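Local coordinates for Lmo2125 protein (Listeria monocytogenes serovar 1/2a, PDB 5TU0) that binds maltose and probably delivers it, as an extracellular lipoprotein, to a membrane transporter for uptake of the sugar, at residues 160-170 / 351-359; 265-273 / 335-343. The protein carries 2 engineered substitutions. All blocks are in the same frame, centred on the assembly; numbering follows the deposited sequence. Where two conformers were deposited one is given.

Contact 1 packs helix 163-172 against helix 348-363, beside the maltose pocket; contact 2 pairs the segment leading into strand 272-278 with the chain that follows helix 327-336. Their centres lie 15 Å apart, and segments 160-170 and 265-273 join them directly. The hydroxyl of Y267 sits between F165 and W160, with Y267 OH 2.7 Å from F165 O and 2.9 Å from W160 NE1, both probable hydrogen bonds, while in one of its two conformers the ring of Y167 stacks with that of F270. Maltose touches both neighbourhoods: Y164 of contact 1 lies against one glucose, and the side chain of M342 in contact 2 comes within about 5 Å of a bound glucose.

Contact 1: residues 160-170 / 351-359; sequences WTDFYFSYGLL and VWTGAENLK. Engineered in segment 351-359: K359 (natural residue Met). With GLC (alpha-D-glucopyranose), chain B.
F163 is the aromatic wedge between the two helices, clamped on three sides by segment 351-359. Its CG stands anti to the backbone N (chi1 -178°), which carries the ring out to A355. The methyl of A355 lies over one ring face, a CH-pi contact with CB 3.8 Å from the ring centroid; Y167 CB covers the opposite face. W352 meets the ring at its edge, CZ3 to F163 CD2 at 3.7 Å, in an offset edge-to-face pair that directs the F163 edge toward the indole face, planes at 72°. V351 CG1 closes in obliquely on F163 CE2, at 3.8 Å.

K359, engineered in place of the natural Met, lays its aliphatic chain along S166, with CG 3.5 Å from S166 OG. Bent at chi2, chi3 and chi4, the chain brings CE to 3.6 Å from W160 O. The side chains of L170 and L358 pass in opposite directions, CD2 to CD2 4.1 Å. No direct hydrogen bond joins the segments, but one water donates to both T161 O and E356 O.

D162 caps helix 163-172: its OD1 accepts from Y164 N. Y164 presents one ring face to glucose, CD1 3.9 Å from GLC C4, while W352 CH2 lies at the ring's edge. Helix 163-170, which carries it, crosses helix 351-359 at 69°, axes 10.4 Å apart. Such aromatic platforms against a sugar characterise maltose-binding proteins.

Contact 2: residues 265-273 / 335-343; sequences KEYSPFAGG and QYKNAQPMP
Q340 reaches both neighbours of F270: its N donates to P269 O at 3.1 Å and its O accepts from A271 N at 2.8 Å, which together make a single beta bridge opposite F270. Three CA-H...O contacts accompany the bridge: S268 CA to N338 O, A339 CA to P269 O and F270 CA to Q340 O.

Beside the bridge, A271 CB touches both the methyl of A339, 3.6 Å away, and, obliquely, Y336 CE1 at 3.5 Å. M342 has CG anti to its backbone N (chi1 179°), then bends at chi3 to bring CE over a face of F270, 4.1 Å from the centroid. The sulfur stands directly above that face but farther away, a Met-aromatic contact. Against the other end of the segment, E266 CG packs on N338 OD1, their carboxylate and amide planes 40° apart.

Farther out, one water links the two segments, donating to A271 O and accepting from M342 N. The type I turn Y336 to A339 brings the chain round from helix 327-336 to the bridge. D96 and Q99 hold the Y336 hydroxyl, K257 forms a salt bridge with E266, and Q335 OE1 accepts from I258 N. The whole is a single parallel-type bridge between two connecting segments near the sugar cleft, consistent with the interdomain connections of a periplasmic-binding-protein fold.

Contact 1: residues 160-170 / 351-359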
loop_
_atom_site.group_PDB
_atom_site.type_symbol
_atom_site.label_atom_id
_atom_site.label_comp_id
_atom_site.label_asym_id
_atom_site.label_seq_id
_atom_site.Cartn_x
_atom_site.Cartn_y
_atom_site.Cartn_z
ATOM N N TRP A 160 -14.322 -5.167 -1.831
ATOM C CA TRP A 160 -13.830 -6.494 -1.536
ATOM C C TRP A 160 -13.650 -7.467 -2.715
ATOM O O TRP A 160 -13.074 -8.536 -2.521
ATOM C CB TRP A 160 -14.576 -7.141 -0.360
ATOM C CG TRP A 160 -14.222 -6.550 1.001
ATOM C CD1 TRP A 160 -13.054 -5.919 1.364
ATOM C CD2 TRP A 160 -14.979 -6.692 2.206
ATOM N NE1 TRP A 160 -13.077 -5.601 2.697
ATOM C CE2 TRP A 160 -14.246 -6.068 3.240
ATOM C CE3 TRP A 160 -16.220 -7.256 2.504
ATOM C CZ2 TRP A 160 -14.723 -5.993 4.552
ATOM C CZ3 TRP A 160 -16.695 -7.173 3.796
ATOM C CH2 TRP A 160 -15.947 -6.550 4.807
ATOM N N THR A 161 -14.080 -7.092 -3.921
ATOM C CA THR A 161 -13.799 -7.919 -5.104
ATOM C C THR A 161 -12.319 -7.784 -5.478
ATOM O O THR A 161 -11.782 -8.617 -6.199
ATOM C CB THR A 161 -14.639 -7.538 -6.333
ATOM O OG1 THR A 161 -14.543 -6.126 -6.572
ATOM C CG2 THR A 161 -16.092 -7.910 -6.114
ATOM N N ASP A 162 -11.690 -6.706 -5.008
ATOM C CA ASP A 162 -10.286 -6.421 -5.272
ATOM C C ASP A 162 -9.464 -7.021 -4.117
ATOM O O ASP A 162 -9.577 -6.589 -2.961
ATOM C CB ASP A 162 -10.099 -4.899 -5.383
ATOM C CG ASP A 162 -8.707 -4.487 -5.856
ATOM O OD1 ASP A 162 -7.715 -5.158 -5.523
ATOM O OD2 ASP A 162 -8.612 -3.435 -6.525
ATOM N N PHE A 163 -8.643 -8.021 -4.428
ATOM C CA PHE A 163 -7.828 -8.673 -3.411
ATOM C C PHE A 163 -6.931 -7.708 -2.652
ATOM O O PHE A 163 -6.638 -7.936 -1.491
ATOM C CB PHE A 163 -6.999 -9.786 -4.033
ATOM C CG PHE A 163 -6.172 -10.538 -3.054
ATOM C CD1 PHE A 163 -6.774 -11.303 -2.070
ATOM C CD2 PHE A 163 -4.779 -10.546 -3.158
ATOM C CE1 PHE A 163 -6.009 -12.023 -1.171
ATOM C CE2 PHE A 163 -4.016 -11.267 -2.256
ATOM C CZ PHE A 163 -4.635 -12.005 -1.272
ATOM N N TYR A 164 -6.498 -6.627 -3.287
ATOM C CA TYR A 164 -5.696 -5.642 -2.554
ATOM C C TYR A 164 -6.451 -5.101 -1.324
ATOM O O TYR A 164 -5.855 -4.845 -0.272
ATOM C CB TYR A 164 -5.240 -4.502 -3.471
ATOM C CG TYR A 164 -4.367 -3.517 -2.752
ATOM C CD1 TYR A 164 -3.009 -3.755 -2.581
ATOM C CD2 TYR A 164 -4.909 -2.368 -2.200
ATOM C CE1 TYR A 164 -2.212 -2.850 -1.893
ATOM C CE2 TYR A 164 -4.129 -1.470 -1.517
ATOM C CZ TYR A 164 -2.787 -1.714 -1.369
ATOM O OH TYR A 164 -2.035 -0.802 -0.679
ATOM N N PHE A 165 -7.757 -4.909 -1.476
ATOM C CA PHE A 165 -8.619 -4.449 -0.398
ATOM C C PHE A 165 -9.045 -5.545 0.572
ATOM O O PHE A 165 -8.980 -5.362 1.794
ATOM C CB PHE A 165 -9.863 -3.758 -0.988
ATOM C CG PHE A 165 -9.571 -2.410 -1.562
ATOM C CD1 PHE A 165 -8.991 -2.285 -2.808
ATOM C CD2 PHE A 165 -9.886 -1.260 -0.855
ATOM C CE1 PHE A 165 -8.702 -1.036 -3.342
ATOM C CE2 PHE A 165 -9.604 -0.003 -1.380
ATOM C CZ PHE A 165 -9.015 0.111 -2.621
ATOM N N SER A 166 -9.460 -6.695 0.039
ATOM C CA SER A 166 -9.931 -7.769 0.892
ATOM C C SER A 166 -8.861 -8.572 1.610
ATOM O O SER A 166 -9.187 -9.267 2.580
ATOM C CB SER A 166 -10.827 -8.732 0.105
ATOM O OG SER A 166 -10.080 -9.389 -0.897
ATOM N N TYR A 167 -7.605 -8.494 1.164
ATOM C CA TYR A 167 -6.550 -9.282 1.806
ATOM C C TYR A 167 -6.498 -9.116 3.315
ATOM O O TYR A 167 -6.420 -10.105 4.043
ATOM C CB TYR A 167 -5.164 -9.004 1.223
ATOM C CG TYR A 167 -4.111 -9.745 2.007
ATOM C CD1 TYR A 167 -4.062 -11.137 1.981
ATOM C CD2 TYR A 167 -3.209 -9.076 2.816
ATOM C CE1 TYR A 167 -3.131 -11.831 2.711
ATOM C CE2 TYR A 167 -2.263 -9.773 3.551
ATOM C CZ TYR A 167 -2.231 -11.145 3.488
ATOM O OH TYR A 167 -1.318 -11.855 4.209
ATOM N N GLY A 168 -6.558 -7.872 3.790
ATOM C CA GLY A 168 -6.519 -7.609 5.213
ATOM C C GLY A 168 -7.636 -8.233 6.036
ATOM O O GLY A 168 -7.472 -8.445 7.230
ATOM N N LEU A 169 -8.749 -8.555 5.387
ATOM C CA LEU A 169 -9.849 -9.220 6.052
ATOM C C LEU A 169 -9.467 -10.687 6.253
ATOM O O LEU A 169 -9.594 -11.242 7.337
ATOM C CB LEU A 169 -11.119 -9.120 5.188
ATOM C CG LEU A 169 -12.341 -9.919 5.610
ATOM C CD1 LEU A 169 -12.815 -9.504 6.994
ATOM C CD2 LEU A 169 -13.452 -9.770 4.578
ATOM N N LEU A 170 -9.014 -11.323 5.176
ATOM C CA LEU A 170 -8.601 -12.731 5.252
ATOM C C LEU A 170 -7.421 -12.875 6.242
ATOM O O LEU A 170 -7.373 -13.800 7.053
ATOM C CB LEU A 170 -8.214 -13.261 3.864
ATOM C CG LEU A 170 -9.339 -13.693 2.925
ATOM C CD1 LEU A 170 -10.374 -12.615 2.686
ATOM C CD2 LEU A 170 -8.719 -14.203 1.634
ATOM N N VAL A 351 -0.414 -14.648 -7.839
ATOM C CA VAL A 351 -1.492 -14.527 -6.864
ATOM C C VAL A 351 -2.690 -13.709 -7.372
ATOM O O VAL A 351 -3.833 -14.083 -7.130
ATOM C CB VAL A 351 -0.950 -13.951 -5.542
ATOM C CG1 VAL A 351 -2.071 -13.684 -4.535
ATOM C CG2 VAL A 351 0.068 -14.915 -4.946
ATOM N N TRP A 352 -2.419 -12.626 -8.100
ATOM C CA TRP A 352 -3.485 -11.681 -8.546
ATOM C C TRP A 352 -4.664 -12.254 -9.329
ATOM O O TRP A 352 -5.811 -12.092 -8.908
ATOM C CB TRP A 352 -2.856 -10.486 -9.277
ATOM C CG TRP A 352 -1.879 -9.778 -8.401
ATOM C CD1 TRP A 352 -0.522 -9.760 -8.537
ATOM C CD2 TRP A 352 -2.176 -9.039 -7.206
ATOM N NE1 TRP A 352 0.040 -9.032 -7.517
ATOM C CE2 TRP A 352 -0.950 -8.583 -6.685
ATOM C CE3 TRP A 352 -3.370 -8.700 -6.537
ATOM C CZ2 TRP A 352 -0.872 -7.809 -5.529
ATOM C CZ3 TRP A 352 -3.295 -7.931 -5.381
ATOM C CH2 TRP A 352 -2.051 -7.493 -4.889
ATOM N N THR A 353 -4.412 -12.947 -10.435
ATOM C CA THR A 353 -5.509 -13.524 -11.218
ATOM C C THR A 353 -6.260 -14.604 -10.445
ATOM O O THR A 353 -7.500 -14.659 -10.485
ATOM C CB THR A 353 -5.022 -14.058 -12.581
ATOM O OG1 THR A 353 -3.924 -14.958 -12.387
ATOM C CG2 THR A 353 -4.552 -12.905 -13.439
ATOM N N GLY A 354 -5.519 -15.437 -9.710
ATOM C CA GLY A 354 -6.138 -16.476 -8.884
ATOM C C GLY A 354 -6.989 -15.897 -7.755
ATOM O O GLY A 354 -8.088 -16.415 -7.461
ATOM N N ALA A 355 -6.490 -14.832 -7.122
ATOM C CA ALA A 355 -7.214 -14.187 -6.031
ATOM C C ALA A 355 -8.523 -13.502 -6.501
ATOM O O ALA A 355 -9.478 -13.427 -5.715
ATOM C CB ALA A 355 -6.317 -13.218 -5.271
ATOM N N GLU A 356 -8.590 -13.061 -7.768
ATOM C CA GLU A 356 -9.836 -12.469 -8.329
ATOM C C GLU A 356 -10.978 -13.481 -8.223
ATOM O O GLU A 356 -12.056 -13.173 -7.680
ATOM C CB GLU A 356 -9.720 -12.088 -9.824
ATOM C CG GLU A 356 -8.779 -10.964 -10.210
ATOM C CD GLU A 356 -8.754 -10.708 -11.734
ATOM O OE1 GLU A 356 -9.781 -10.932 -12.428
ATOM O OE2 GLU A 356 -7.701 -10.282 -12.248
ATOM N N ASN A 357 -10.746 -14.686 -8.747
ATOM C CA ASN A 357 -11.746 -15.747 -8.697
ATOM C C ASN A 357 -12.105 -16.138 -7.278
ATOM O O ASN A 357 -13.266 -16.412 -6.974
ATOM C CB ASN A 357 -11.250 -17.015 -9.391
ATOM C CG ASN A 357 -10.926 -16.800 -10.846
ATOM O OD1 ASN A 357 -10.639 -15.690 -11.272
ATOM N ND2 ASN A 357 -10.973 -17.866 -11.612
ATOM N N LEU A 358 -11.084 -16.204 -6.432
ATOM C CA LEU A 358 -11.252 -16.578 -5.044
ATOM C C LEU A 358 -12.342 -15.736 -4.374
ATOM O O LEU A 358 -13.256 -16.284 -3.747
ATOM C CB LEU A 358 -9.919 -16.447 -4.303
ATOM C CG LEU A 358 -9.871 -16.743 -2.800
ATOM C CD1 LEU A 358 -8.490 -17.250 -2.403
ATOM C CD2 LEU A 358 -10.277 -15.533 -1.956
ATOM N N LYS A 359 -12.249 -14.423 -4.516
ATOM C CA LYS A 359 -13.244 -13.535 -3.923
ATOM C C LYS A 359 -14.535 -13.489 -4.765
ATOM O O LYS A 359 -15.625 -13.581 -4.212
ATOM C CB LYS A 359 -12.699 -12.114 -3.744
ATOM C CG LYS A 359 -11.551 -11.933 -2.716
ATOM C CD LYS A 359 -11.868 -12.352 -1.260
ATOM C CE LYS A 359 -13.078 -11.631 -0.641
ATOM N NZ LYS A 359 -14.426 -12.132 -1.100
HETATM C C1 GLC B . -2.163 1.061 -4.659
HETATM C C2 GLC B . -0.887 0.304 -4.281
HETATM C C3 GLC B . -0.534 -0.752 -5.322
HETATM C C4 GLC B . -1.737 -1.660 -5.566
HETATM C C5 GLC B . -2.943 -0.819 -5.982
HETATM C C6 GLC B . -4.168 -1.698 -6.236
HETATM O O2 GLC B . 0.204 1.220 -4.136
HETATM O O3 GLC B . 0.591 -1.516 -4.872
HETATM O O4 GLC B . -1.436 -2.640 -6.567
HETATM O O5 GLC B . -3.229 0.145 -4.958
HETATM O O6 GLC B . -5.361 -0.903 -6.280
HETATM O O HOH W 1 -12.979 -10.579 -7.568
#

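Contact 2: residues 265-273 / 335-343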
loop_
_atom_site.group_PDB
_atom_site.type_symbol
_atom_site.label_atom_id
_atom_site.label_comp_id
_atom_site.label_asym_id
_atom_site.label_seq_id
_atom_site.Cartn_x
_atom_site.Cartn_y
_atom_site.Cartn_z
ATOM N N LYS A 265 -9.663 -9.206 16.405
ATOM C CA LYS A 265 -8.365 -8.900 15.802
ATOM C C LYS A 265 -8.475 -7.744 14.832
ATOM O O LYS A 265 -9.565 -7.417 14.353
ATOM C CB LYS A 265 -7.775 -10.140 15.129
ATOM C CG LYS A 265 -7.552 -11.264 16.117
ATOM C CD LYS A 265 -6.760 -12.414 15.528
ATOM C CE LYS A 265 -6.418 -13.411 16.627
ATOM N NZ LYS A 265 -5.468 -14.472 16.188
ATOM N N GLU A 266 -7.338 -7.110 14.574
ATOM C CA GLU A 266 -7.283 -5.992 13.662
ATOM C C GLU A 266 -7.238 -6.441 12.218
ATOM O O GLU A 266 -6.682 -7.490 11.884
ATOM C CB GLU A 266 -6.067 -5.110 13.959
ATOM C CG GLU A 266 -6.088 -4.489 15.341
ATOM C CD GLU A 266 -7.346 -3.659 15.570
ATOM O OE1 GLU A 266 -7.610 -2.747 14.775
ATOM O OE2 GLU A 266 -8.073 -3.923 16.535
ATOM N N TYR A 267 -7.858 -5.635 11.360
ATOM C CA TYR A 267 -7.781 -5.813 9.917
ATOM C C TYR A 267 -6.273 -5.686 9.631
ATOM O O TYR A 267 -5.624 -4.778 10.164
ATOM C CB TYR A 267 -8.568 -4.705 9.242
ATOM C CG TYR A 267 -9.043 -4.973 7.846
ATOM C CD1 TYR A 267 -8.220 -4.740 6.740
ATOM C CD2 TYR A 267 -10.342 -5.400 7.614
ATOM C CE1 TYR A 267 -8.685 -4.953 5.451
ATOM C CE2 TYR A 267 -10.809 -5.599 6.331
ATOM C CZ TYR A 267 -9.985 -5.374 5.258
ATOM O OH TYR A 267 -10.469 -5.603 3.984
ATOM N N SER A 268 -5.748 -6.570 8.787
ATOM C CA SER A 268 -4.306 -6.636 8.528
ATOM C C SER A 268 -3.966 -6.424 7.060
ATOM O O SER A 268 -3.561 -7.356 6.365
ATOM C CB SER A 268 -3.792 -7.980 9.021
ATOM O OG SER A 268 -4.101 -8.148 10.391
ATOM N N PRO A 269 -4.104 -5.176 6.582
ATOM C CA PRO A 269 -3.888 -4.887 5.173
ATOM C C PRO A 269 -2.421 -4.932 4.768
ATOM O O PRO A 269 -1.578 -5.085 5.632
ATOM C CB PRO A 269 -4.414 -3.469 5.042
ATOM C CG PRO A 269 -4.090 -2.848 6.357
ATOM C CD PRO A 269 -4.306 -3.941 7.360
ATOM N N PHE A 270 -2.139 -4.841 3.471
ATOM C CA PHE A 270 -0.749 -4.776 3.004
ATOM C C PHE A 270 -0.100 -3.469 3.487
ATOM O O PHE A 270 -0.731 -2.413 3.471
ATOM C CB PHE A 270 -0.644 -4.839 1.477
ATOM C CG PHE A 270 -0.986 -6.183 0.890
ATOM C CD1 PHE A 270 -0.273 -7.315 1.249
ATOM C CD2 PHE A 270 -2.012 -6.311 -0.038
ATOM C CE1 PHE A 270 -0.581 -8.554 0.710
ATOM C CE2 PHE A 270 -2.326 -7.553 -0.579
ATOM C CZ PHE A 270 -1.604 -8.670 -0.210
ATOM N N ALA A 271 1.153 -3.567 3.920
ATOM C CA ALA A 271 1.942 -2.406 4.348
ATOM C C ALA A 271 2.647 -1.881 3.096
ATOM O O ALA A 271 3.636 -2.469 2.656
ATOM C CB ALA A 271 2.967 -2.822 5.393
ATOM N N GLY A 272 2.150 -0.785 2.531
ATOM C CA GLY A 272 2.706 -0.218 1.311
ATOM C C GLY A 272 3.613 0.958 1.608
ATOM O O GLY A 272 3.914 1.274 2.778
ATOM N N GLY A 273 4.061 1.596 0.545
ATOM C CA GLY A 273 4.943 2.751 0.684
ATOM C C GLY A 273 5.993 2.797 -0.397
ATOM O O GLY A 273 5.905 2.079 -1.389
ATOM N N GLN A 335 -2.917 2.214 11.759
ATOM C CA GLN A 335 -3.242 1.014 10.989
ATOM C C GLN A 335 -1.978 0.278 10.522
ATOM O O GLN A 335 -1.940 -0.950 10.475
ATOM C CB GLN A 335 -4.132 1.349 9.795
ATOM C CG GLN A 335 -4.695 0.120 9.117
ATOM C CD GLN A 335 -5.595 -0.677 10.042
ATOM O OE1 GLN A 335 -6.421 -0.119 10.759
ATOM N NE2 GLN A 335 -5.436 -1.987 10.027
ATOM N N TYR A 336 -0.927 1.030 10.222
ATOM C CA TYR A 336 0.320 0.420 9.740
ATOM C C TYR A 336 0.890 -0.584 10.754
ATOM O O TYR A 336 1.548 -1.553 10.369
ATOM C CB TYR A 336 1.340 1.512 9.388
ATOM C CG TYR A 336 2.458 1.045 8.507
ATOM C CD1 TYR A 336 2.275 0.925 7.126
ATOM C CD2 TYR A 336 3.700 0.746 9.034
ATOM C CE1 TYR A 336 3.311 0.519 6.304
ATOM C CE2 TYR A 336 4.736 0.341 8.222
ATOM C CZ TYR A 336 4.531 0.220 6.866
ATOM O OH TYR A 336 5.578 -0.196 6.086
ATOM N N LYS A 337 0.595 -0.379 12.042
ATOM C CA LYS A 337 1.043 -1.293 13.104
ATOM C C LYS A 337 0.548 -2.713 12.848
ATOM O O LYS A 337 1.212 -3.673 13.218
ATOM C CB LYS A 337 0.533 -0.862 14.485
ATOM C CG LYS A 337 1.005 0.494 14.975
ATOM C CD LYS A 337 0.294 0.839 16.273
ATOM C CE LYS A 337 0.554 2.263 16.703
ATOM N NZ LYS A 337 1.997 2.516 16.940
ATOM N N ASN A 338 -0.605 -2.826 12.198
ATOM C CA ASN A 338 -1.206 -4.130 11.905
ATOM C C ASN A 338 -1.057 -4.563 10.446
ATOM O O ASN A 338 -1.592 -5.592 10.066
ATOM C CB ASN A 338 -2.698 -4.086 12.278
ATOM C CG ASN A 338 -2.926 -3.669 13.720
ATOM O OD1 ASN A 338 -3.614 -2.688 13.992
ATOM N ND2 ASN A 338 -2.325 -4.378 14.633
ATOM N N ALA A 339 -0.337 -3.783 9.633
ATOM C CA ALA A 339 -0.144 -4.123 8.223
ATOM C C ALA A 339 1.108 -4.968 8.017
ATOM O O ALA A 339 2.115 -4.758 8.705
ATOM C CB ALA A 339 -0.041 -2.856 7.388
ATOM N N GLN A 340 1.042 -5.917 7.076
ATOM C CA GLN A 340 2.203 -6.742 6.746
ATOM C C GLN A 340 2.681 -6.470 5.336
ATOM O O GLN A 340 1.879 -6.185 4.457
ATOM C CB GLN A 340 1.940 -8.237 6.890
ATOM C CG GLN A 340 0.738 -8.779 6.150
ATOM C CD GLN A 340 -0.511 -8.719 6.985
ATOM O OE1 GLN A 340 -0.906 -7.663 7.442
ATOM N NE2 GLN A 340 -1.134 -9.871 7.198
ATOM N N PRO A 341 4.002 -6.561 5.108
ATOM C CA PRO A 341 4.484 -6.340 3.752
ATOM C C PRO A 341 3.908 -7.345 2.757
ATOM O O PRO A 341 3.738 -8.522 3.094
ATOM C CB PRO A 341 6.008 -6.571 3.868
ATOM C CG PRO A 341 6.329 -6.387 5.287
ATOM C CD PRO A 341 5.114 -6.748 6.070
ATOM N N MET A 342 3.593 -6.871 1.568
ATOM C CA MET A 342 3.161 -7.720 0.494
ATOM C C MET A 342 4.413 -8.507 0.098
ATOM O O MET A 342 5.494 -7.928 0.057
ATOM C CB MET A 342 2.713 -6.870 -0.691
ATOM C CG MET A 342 2.261 -7.659 -1.912
ATOM S SD MET A 342 1.924 -6.643 -3.365
ATOM C CE MET A 342 0.639 -5.557 -2.739
ATOM N N PRO A 343 4.281 -9.818 -0.196
ATOM C CA PRO A 343 5.478 -10.550 -0.656
ATOM C C PRO A 343 6.101 -9.865 -1.864
ATOM O O PRO A 343 5.364 -9.394 -2.750
ATOM C CB PRO A 343 4.915 -11.928 -1.046
ATOM C CG PRO A 343 3.683 -12.083 -0.209
ATOM C CD PRO A 343 3.103 -10.705 -0.103
HETATM O O HOH W 2 -5.781 -1.703 13.080
HETATM O O HOH W 3 4.177 -4.257 0.768
#